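Long-range contacts in probable enoyl-CoA hydratase/isomerase (Pseudomonas aeruginosa, PDB 7BOR), which binds coenzyme A and, as a member of the crotonase family, probably isomerises the double bond of enoyl-CoA substrates: residues F69-R77 with A223-R234; P128-P136 with L233-L242. All coordinates share one frame; numbering follows the deposited sequence.

Each contact sets an earlier part of the chain against its C-terminal helices, and the two meet where helix 200-233 gives way to helix 236-245. Contact 1 sets the chain leaving helix 66-71 along the last turns of helix 200-233; contact 2 sets the loop between strand 124-126 and helix 140-148 against helix 236-245. Leu-233 serves both. Contact 1 is partly buried, with aromatic and leucine packing at its heart and a salt bridge on the surface, whereas contact 2 is mostly buried and apolar, with backbone carbonyls and alanines in close touch beside coenzyme A. Arg-232 NE probably hydrogen-bonds to Gly-133 O, and NH2 forms a salt bridge with Glu-237.

Contact 1 of 2, residues F69-R77 with A223-R234; sequences FLEQPPSLR and AEEGDIFSTRLR
Leu-233 lays its CD2 methyl over one face of the Phe-69 ring, a CH-pi contact 3.9 Å from the ring centroid. The methyl sits toward the CG side of the ring, with Leu-233 CD2 3.6 Å from Phe-69 CG. The other methyl, CD1, touches Pro-74 CD at 3.8 Å, so the forked leucine fills the corner between the helix end and the loop. The second aromatic, Phe-229, has CG anti to its backbone N (chi1 -163°), which carries the ring toward helix 66-71. There Phe-69 CZ comes 3.5 Å from Phe-229 CE2, lying at the edge of the Phe-229 ring, with the two planes 61° apart. Leu-76 packs on the same ring, its CD1 3.7 Å from Phe-229 CD2, while its CD2 rests on CA of Gly-226; the bare helix surface at this glycine lets the loop backbone come close. Outward from this apolar core the solvent side is polar. Arg-77, extended from CG to NE, bridges to Asp-227: NH2 meets OD2 at 2.8 Å from the syn side but tilted out of the carboxylate plane, and NE adds a weak bond to OD1. The guanidinium and carboxylate planes are 41° apart, so the pairing is skewed, and the guanidinium also lies near Ala-223 CB. The loose end is at Arg-234, which only brushes Pro-73. Phe-69 also touches Leu-242 and Asn-64; its end of the contact backs the CoA site of this crotonase-family chain, while the rest joins the loop after helix 66-71 to helix 200-233.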
# COMPACT_ATOMS: atom_id res chain seq x y z
N PHE A 69 9.09 11.32 9.06
CA PHE A 69 9.07 10.50 10.27
C PHE A 69 9.94 11.10 11.36
O PHE A 69 9.59 11.05 12.55
CB PHE A 69 9.55 9.08 9.97
CG PHE A 69 8.44 8.12 9.67
CD1 PHE A 69 7.11 8.51 9.79
CD2 PHE A 69 8.73 6.82 9.29
CE1 PHE A 69 6.08 7.62 9.54
CE2 PHE A 69 7.70 5.94 9.01
CZ PHE A 69 6.38 6.34 9.15
N LEU A 70 11.07 11.66 10.98
CA LEU A 70 12.05 12.18 11.92
C LEU A 70 11.65 13.56 12.44
O LEU A 70 11.77 13.82 13.64
CB LEU A 70 13.41 12.25 11.24
CG LEU A 70 14.15 10.91 11.17
CD1 LEU A 70 15.31 10.98 10.16
CD2 LEU A 70 14.65 10.47 12.56
N GLU A 71 11.17 14.45 11.56
CA GLU A 71 10.90 15.83 11.94
C GLU A 71 9.58 15.97 12.68
O GLU A 71 9.44 16.84 13.55
CB GLU A 71 10.86 16.75 10.73
CG GLU A 71 12.20 17.08 10.14
CD GLU A 71 12.09 17.95 8.91
OE1 GLU A 71 10.95 18.34 8.56
OE2 GLU A 71 13.14 18.25 8.32
N GLN A 72 8.60 15.15 12.34
CA GLN A 72 7.23 15.29 12.85
C GLN A 72 6.62 13.92 12.98
O GLN A 72 5.79 13.50 12.13
CB GLN A 72 6.42 16.22 11.95
CG GLN A 72 4.92 16.35 12.25
CD GLN A 72 4.26 17.43 11.39
OE1 GLN A 72 4.95 18.33 10.88
NE2 GLN A 72 2.94 17.34 11.21
N PRO A 73 6.98 13.14 13.99
CA PRO A 73 6.45 11.78 14.16
C PRO A 73 4.93 11.81 14.27
O PRO A 73 4.37 12.31 15.26
CB PRO A 73 7.08 11.29 15.47
CG PRO A 73 8.25 12.18 15.71
CD PRO A 73 7.89 13.52 15.11
N PRO A 74 4.23 11.23 13.29
CA PRO A 74 2.77 11.22 13.33
C PRO A 74 2.25 10.20 14.32
O PRO A 74 2.82 9.11 14.48
CB PRO A 74 2.38 10.85 11.89
CG PRO A 74 3.47 9.91 11.46
CD PRO A 74 4.75 10.38 12.19
N SER A 75 1.17 10.59 15.03
CA SER A 75 0.22 9.62 15.57
C SER A 75 -0.51 8.96 14.41
O SER A 75 -1.20 9.65 13.65
CB SER A 75 -0.79 10.31 16.49
OG SER A 75 -1.98 9.52 16.64
N LEU A 76 -0.36 7.64 14.26
CA LEU A 76 -0.87 7.01 13.05
C LEU A 76 -2.37 7.25 12.91
O LEU A 76 -2.83 7.64 11.84
CB LEU A 76 -0.54 5.52 13.04
CG LEU A 76 0.58 5.22 12.04
CD1 LEU A 76 1.82 6.05 12.41
CD2 LEU A 76 0.93 3.74 12.00
N ARG A 77 -3.15 7.09 13.99
CA ARG A 77 -4.59 7.31 13.90
C ARG A 77 -4.89 8.65 13.21
O ARG A 77 -5.46 8.71 12.11
CB ARG A 77 -5.25 7.31 15.28
CG ARG A 77 -4.87 6.21 16.25
CD ARG A 77 -5.45 6.53 17.63
NE ARG A 77 -5.22 5.44 18.59
CZ ARG A 77 -6.09 4.47 18.82
NH1 ARG A 77 -7.25 4.46 18.17
NH2 ARG A 77 -5.80 3.51 19.70
N ALA A 223 -5.21 -0.26 15.05
CA ALA A 223 -5.10 0.67 16.19
C ALA A 223 -3.99 0.25 17.15
O ALA A 223 -3.19 1.09 17.57
CB ALA A 223 -6.44 0.81 16.92
N GLU A 224 -3.90 -1.03 17.52
CA GLU A 224 -2.79 -1.42 18.41
C GLU A 224 -1.44 -1.17 17.72
O GLU A 224 -0.56 -0.51 18.30
CB GLU A 224 -2.90 -2.88 18.87
CG GLU A 224 -1.86 -3.23 19.99
CD GLU A 224 -1.89 -4.71 20.50
OE1 GLU A 224 -2.68 -5.55 20.01
OE2 GLU A 224 -1.10 -5.03 21.43
N GLU A 225 -1.27 -1.65 16.47
CA GLU A 225 -0.01 -1.44 15.76
C GLU A 225 0.37 0.04 15.75
O GLU A 225 1.54 0.38 15.92
CB GLU A 225 -0.09 -1.89 14.28
CG GLU A 225 -0.31 -3.35 14.01
CD GLU A 225 -0.51 -3.59 12.51
OE1 GLU A 225 -0.84 -2.59 11.82
OE2 GLU A 225 -0.32 -4.76 12.08
N GLY A 226 -0.61 0.91 15.53
CA GLY A 226 -0.33 2.31 15.34
C GLY A 226 0.15 2.98 16.61
O GLY A 226 0.98 3.88 16.55
N ASP A 227 -0.35 2.52 17.75
CA ASP A 227 0.11 3.04 19.04
C ASP A 227 1.55 2.61 19.31
O ASP A 227 2.40 3.44 19.62
CB ASP A 227 -0.83 2.57 20.17
CG ASP A 227 -2.18 3.36 20.21
OD1 ASP A 227 -2.22 4.61 20.00
OD2 ASP A 227 -3.22 2.71 20.48
N ILE A 228 1.84 1.30 19.13
CA ILE A 228 3.23 0.84 19.20
C ILE A 228 4.12 1.62 18.24
O ILE A 228 5.20 2.08 18.62
CB ILE A 228 3.32 -0.68 18.93
CG1 ILE A 228 2.34 -1.47 19.83
CG2 ILE A 228 4.77 -1.16 19.12
CD1 ILE A 228 2.70 -1.49 21.32
N PHE A 229 3.68 1.79 16.99
CA PHE A 229 4.50 2.40 15.95
C PHE A 229 4.79 3.86 16.27
O PHE A 229 5.92 4.36 16.11
CB PHE A 229 3.76 2.33 14.61
CG PHE A 229 4.61 2.55 13.39
CD1 PHE A 229 5.20 1.47 12.72
CD2 PHE A 229 4.74 3.82 12.83
CE1 PHE A 229 5.93 1.68 11.57
CE2 PHE A 229 5.48 4.02 11.67
CZ PHE A 229 6.08 2.96 11.06
N SER A 230 3.74 4.59 16.63
CA SER A 230 3.89 5.97 17.04
C SER A 230 4.85 6.10 18.21
O SER A 230 5.75 6.94 18.22
CB SER A 230 2.50 6.53 17.38
OG SER A 230 2.62 7.87 17.79
N THR A 231 4.71 5.24 19.21
CA THR A 231 5.62 5.34 20.34
C THR A 231 7.05 5.10 19.89
O THR A 231 7.97 5.85 20.27
CB THR A 231 5.22 4.34 21.43
OG1 THR A 231 3.93 4.70 21.93
CG2 THR A 231 6.24 4.34 22.58
N ARG A 232 7.26 4.08 19.04
CA ARG A 232 8.62 3.72 18.64
C ARG A 232 9.24 4.80 17.79
O ARG A 232 10.47 4.97 17.81
CB ARG A 232 8.65 2.39 17.90
CG ARG A 232 8.30 1.21 18.82
CD ARG A 232 8.65 -0.12 18.18
NE ARG A 232 10.10 -0.17 18.09
CZ ARG A 232 10.86 -0.75 18.99
NH1 ARG A 232 10.30 -1.40 19.99
NH2 ARG A 232 12.17 -0.73 18.85
N LEU A 233 8.43 5.54 17.04
CA LEU A 233 9.03 6.58 16.22
C LEU A 233 9.69 7.68 17.07
O LEU A 233 10.66 8.37 16.62
CB LEU A 233 7.98 7.25 15.35
CG LEU A 233 7.62 6.58 14.00
CD1 LEU A 233 6.30 7.17 13.47
CD2 LEU A 233 8.73 6.73 13.00
N ARG A 234 9.18 7.85 18.28
CA ARG A 234 9.65 8.88 19.18
C ARG A 234 10.73 8.38 20.11
O ARG A 234 11.25 9.14 20.96
CB ARG A 234 8.52 9.42 20.05
CG ARG A 234 7.23 9.70 19.35
CD ARG A 234 6.09 9.91 20.37
NE ARG A 234 6.11 11.26 20.93
CZ ARG A 234 5.53 12.32 20.36
NH1 ARG A 234 4.88 12.19 19.20
NH2 ARG A 234 5.60 13.53 20.95

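Contact 2 of 2, residues P128-P136 with L233-L242; sequences PFVNLGLTP and LRSPEAIEAL. With COA (coenzyme A), chain C.
Leu-134 reaches across to Ala-238 and Leu-233, and its side chain links the loop to the end of helix 200-233 and the start of helix 236-245. From CB, which leads off beside the helix, CG stands anti to the carbonyl carbon (chi1 -62°) and comes near Ala-238 CB. Beyond it CD2 makes the closer contacts, lying 3.7 Å from Ala-238 CB and 3.8 Å from Leu-233 CD2, while CD1 meets the same Leu-233 methyl and approaches Leu-242 CD2 more loosely. Beside it the backbones draw together: Gly-133, with positive phi and no side chain, lets its CA come 4.1 Å from Ala-238 CA. Leu-132 O receives a CA-H...O contact from Ala-238 CA at 3.3 Å, and Ala-241 CB rests 3.5 Å from Leu-132 C. Leu-132 CD1 touches Leu-242 CD2 and lies 3.3 Å from O5P of coenzyme A, while CD2 turns to Ala-241. Phe-129 holds its ring edge to the ligand, CD1 being 3.8 Å from S1P, and its O accepts the N-H groups of Leu-132 and Leu-134 from opposite faces. Across the interface, then, methyl groups and small residues do the joining; the chemistry implies that close fit, rather than directed polar bonds between these segments, sets helix 236-245 against the loop that lines the pantetheine arm.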
# COMPACT_ATOMS: atom_id res chain seq x y z
N PRO A 128 10.74 -3.10 5.99
CA PRO A 128 12.00 -2.98 6.73
C PRO A 128 11.78 -2.42 8.14
O PRO A 128 12.72 -1.86 8.72
CB PRO A 128 12.82 -2.03 5.83
CG PRO A 128 11.83 -1.12 5.26
CD PRO A 128 10.54 -1.98 5.07
N PHE A 129 10.56 -2.59 8.68
CA PHE A 129 10.20 -1.87 9.91
C PHE A 129 11.19 -2.17 11.01
O PHE A 129 11.79 -1.26 11.59
CB PHE A 129 8.80 -2.26 10.32
CG PHE A 129 7.77 -1.97 9.28
CD1 PHE A 129 7.66 -0.70 8.70
CD2 PHE A 129 6.91 -2.99 8.84
CE1 PHE A 129 6.73 -0.44 7.71
CE2 PHE A 129 5.95 -2.72 7.85
CZ PHE A 129 5.88 -1.44 7.27
N VAL A 130 11.43 -3.46 11.25
CA VAL A 130 12.35 -3.93 12.27
C VAL A 130 13.77 -3.42 12.04
O VAL A 130 14.50 -3.08 12.99
CB VAL A 130 12.27 -5.46 12.32
CG1 VAL A 130 12.93 -6.11 10.99
CG2 VAL A 130 12.87 -5.98 13.55
N ASN A 131 14.21 -3.37 10.78
CA ASN A 131 15.52 -2.81 10.51
C ASN A 131 15.64 -1.35 10.97
O ASN A 131 16.76 -0.88 11.18
CB ASN A 131 15.83 -2.89 9.02
CG ASN A 131 15.48 -4.25 8.44
OD1 ASN A 131 14.29 -4.58 8.15
ND2 ASN A 131 16.49 -5.08 8.33
N LEU A 132 14.52 -0.64 11.10
CA LEU A 132 14.51 0.78 11.43
C LEU A 132 14.05 1.03 12.86
O LEU A 132 13.62 2.14 13.19
CB LEU A 132 13.61 1.52 10.44
CG LEU A 132 14.04 1.55 8.98
CD1 LEU A 132 12.99 2.18 8.06
CD2 LEU A 132 15.41 2.25 8.84
N GLY A 133 14.11 -0.00 13.70
CA GLY A 133 13.61 0.09 15.06
C GLY A 133 12.12 0.28 15.16
O GLY A 133 11.62 0.69 16.21
N LEU A 134 11.40 -0.09 14.11
CA LEU A 134 9.96 0.05 14.06
C LEU A 134 9.30 -1.33 14.05
O LEU A 134 9.97 -2.36 14.13
CB LEU A 134 9.58 0.90 12.85
CG LEU A 134 10.16 2.34 12.91
CD1 LEU A 134 10.01 3.06 11.56
CD2 LEU A 134 9.49 3.14 14.01
N THR A 135 7.99 -1.34 13.92
CA THR A 135 7.20 -2.55 14.07
C THR A 135 6.16 -2.60 12.94
O THR A 135 6.01 -1.63 12.18
CB THR A 135 6.52 -2.58 15.45
OG1 THR A 135 5.97 -1.29 15.72
CG2 THR A 135 7.50 -2.97 16.53
N PRO A 136 5.42 -3.70 12.78
CA PRO A 136 4.51 -3.82 11.65
C PRO A 136 3.39 -2.79 11.68
O PRO A 136 2.92 -2.37 12.74
CB PRO A 136 3.94 -5.24 11.76
CG PRO A 136 4.90 -5.97 12.66
CD PRO A 136 5.46 -4.91 13.60
N LEU A 233 8.43 5.54 17.04
CA LEU A 233 9.03 6.58 16.22
C LEU A 233 9.69 7.68 17.07
O LEU A 233 10.66 8.37 16.62
CB LEU A 233 7.98 7.25 15.35
CG LEU A 233 7.62 6.58 14.00
CD1 LEU A 233 6.30 7.17 13.47
CD2 LEU A 233 8.73 6.73 13.00
N ARG A 234 9.18 7.85 18.28
CA ARG A 234 9.65 8.88 19.18
C ARG A 234 10.73 8.38 20.11
O ARG A 234 11.25 9.14 20.96
CB ARG A 234 8.52 9.42 20.05
CG ARG A 234 7.23 9.70 19.35
CD ARG A 234 6.09 9.91 20.37
NE ARG A 234 6.11 11.26 20.93
CZ ARG A 234 5.53 12.32 20.36
NH1 ARG A 234 4.88 12.19 19.20
NH2 ARG A 234 5.60 13.53 20.95
N SER A 235 11.08 7.01 20.01
CA SER A 235 12.12 6.47 20.83
C SER A 235 13.50 6.49 20.12
O SER A 235 13.62 6.49 18.86
CB SER A 235 11.75 5.00 21.15
OG SER A 235 12.29 4.12 20.15
N PRO A 236 14.53 6.43 20.97
CA PRO A 236 15.91 6.51 20.41
C PRO A 236 16.27 5.44 19.38
O PRO A 236 17.05 5.72 18.40
CB PRO A 236 16.81 6.43 21.65
CG PRO A 236 15.91 6.89 22.78
CD PRO A 236 14.51 6.43 22.48
N GLU A 237 15.82 4.19 19.67
CA GLU A 237 16.17 3.08 18.77
C GLU A 237 15.86 3.42 17.30
O GLU A 237 16.70 3.28 16.37
CB GLU A 237 15.46 1.80 19.21
CG GLU A 237 16.32 0.83 19.90
CD GLU A 237 15.50 -0.34 20.37
OE1 GLU A 237 14.22 -0.32 20.16
OE2 GLU A 237 16.08 -1.32 20.97
N ALA A 238 14.60 3.74 17.06
CA ALA A 238 14.16 4.14 15.74
C ALA A 238 14.77 5.47 15.30
O ALA A 238 15.22 5.59 14.17
CB ALA A 238 12.65 4.21 15.67
N ILE A 239 14.78 6.49 16.15
CA ILE A 239 15.40 7.74 15.70
C ILE A 239 16.81 7.47 15.18
O ILE A 239 17.21 7.99 14.14
CB ILE A 239 15.37 8.78 16.84
CG1 ILE A 239 13.93 9.31 16.99
CG2 ILE A 239 16.36 9.89 16.58
CD1 ILE A 239 13.64 10.06 18.37
N GLU A 240 17.57 6.62 15.88
CA GLU A 240 18.94 6.32 15.45
C GLU A 240 18.95 5.59 14.11
O GLU A 240 19.68 5.99 13.19
CB GLU A 240 19.67 5.48 16.51
CG GLU A 240 21.13 5.10 16.12
CD GLU A 240 21.68 3.86 16.85
OE1 GLU A 240 20.89 3.20 17.57
OE2 GLU A 240 22.90 3.55 16.70
N ALA A 241 18.19 4.50 13.98
CA ALA A 241 18.14 3.75 12.72
C ALA A 241 17.64 4.60 11.56
O ALA A 241 18.08 4.44 10.42
CB ALA A 241 17.26 2.50 12.87
N LEU A 242 16.70 5.50 11.82
CA LEU A 242 16.08 6.30 10.77
C LEU A 242 17.05 7.34 10.22
O LEU A 242 17.18 7.51 9.00
CB LEU A 242 14.82 6.99 11.32
CG LEU A 242 13.52 6.20 11.34
CD1 LEU A 242 12.35 7.04 11.94
CD2 LEU A 242 13.23 5.71 9.93
N1A COA C . 12.36 8.79 2.59
C2A COA C . 13.09 9.91 2.32
N3A COA C . 13.95 9.96 1.27
C4A COA C . 14.03 8.87 0.49
C5A COA C . 13.32 7.75 0.73
C6A COA C . 12.46 7.71 1.82
N6A COA C . 11.60 6.59 2.22
N7A COA C . 13.62 6.81 -0.21
C8A COA C . 14.54 7.33 -1.05
N9A COA C . 14.76 8.56 -0.58
C1B COA C . 15.69 9.43 -1.32
C2B COA C . 17.25 9.21 -0.96
O2B COA C . 17.50 9.81 0.37
C3B COA C . 17.80 9.82 -1.98
O3B COA C . 17.72 11.30 -1.81
P3B COA C . 18.72 12.31 -2.57
O7A COA C . 18.97 11.88 -4.00
O8A COA C . 20.01 12.32 -1.79
O9A COA C . 18.06 13.66 -2.60
C4B COA C . 16.93 9.51 -3.22
O4B COA C . 15.52 9.30 -2.62
C5B COA C . 17.32 8.37 -3.95
O5B COA C . 17.13 7.30 -3.08
P1A COA C . 18.28 6.13 -3.01
O1A COA C . 18.17 5.32 -1.73
O2A COA C . 19.69 6.66 -3.13
O3A COA C . 17.98 5.21 -4.34
P2A COA C . 18.35 3.60 -4.24
O4A COA C . 18.16 3.02 -5.64
O5A COA C . 19.75 3.56 -3.71
O6A COA C . 17.41 2.83 -3.11
CBP COA C . 15.40 2.08 -2.04
CCP COA C . 16.02 2.58 -3.39
CDP COA C . 13.83 2.22 -2.11
CEP COA C . 15.78 0.60 -1.78
CAP COA C . 16.06 3.01 -0.97
OAP COA C . 15.82 4.33 -1.36
C9P COA C . 15.47 2.83 0.43
O9P COA C . 15.72 1.88 1.11
N8P COA C . 14.59 3.93 0.89
C7P COA C . 13.94 3.91 2.20
C6P COA C . 13.00 2.67 2.33
C5P COA C . 12.36 2.79 3.75
O5P COA C . 12.96 2.54 4.74
N4P COA C . 10.98 3.21 3.83
C3P COA C . 10.36 3.39 5.12
C2P COA C . 9.93 2.06 5.68
S1P COA C . 9.16 2.50 7.26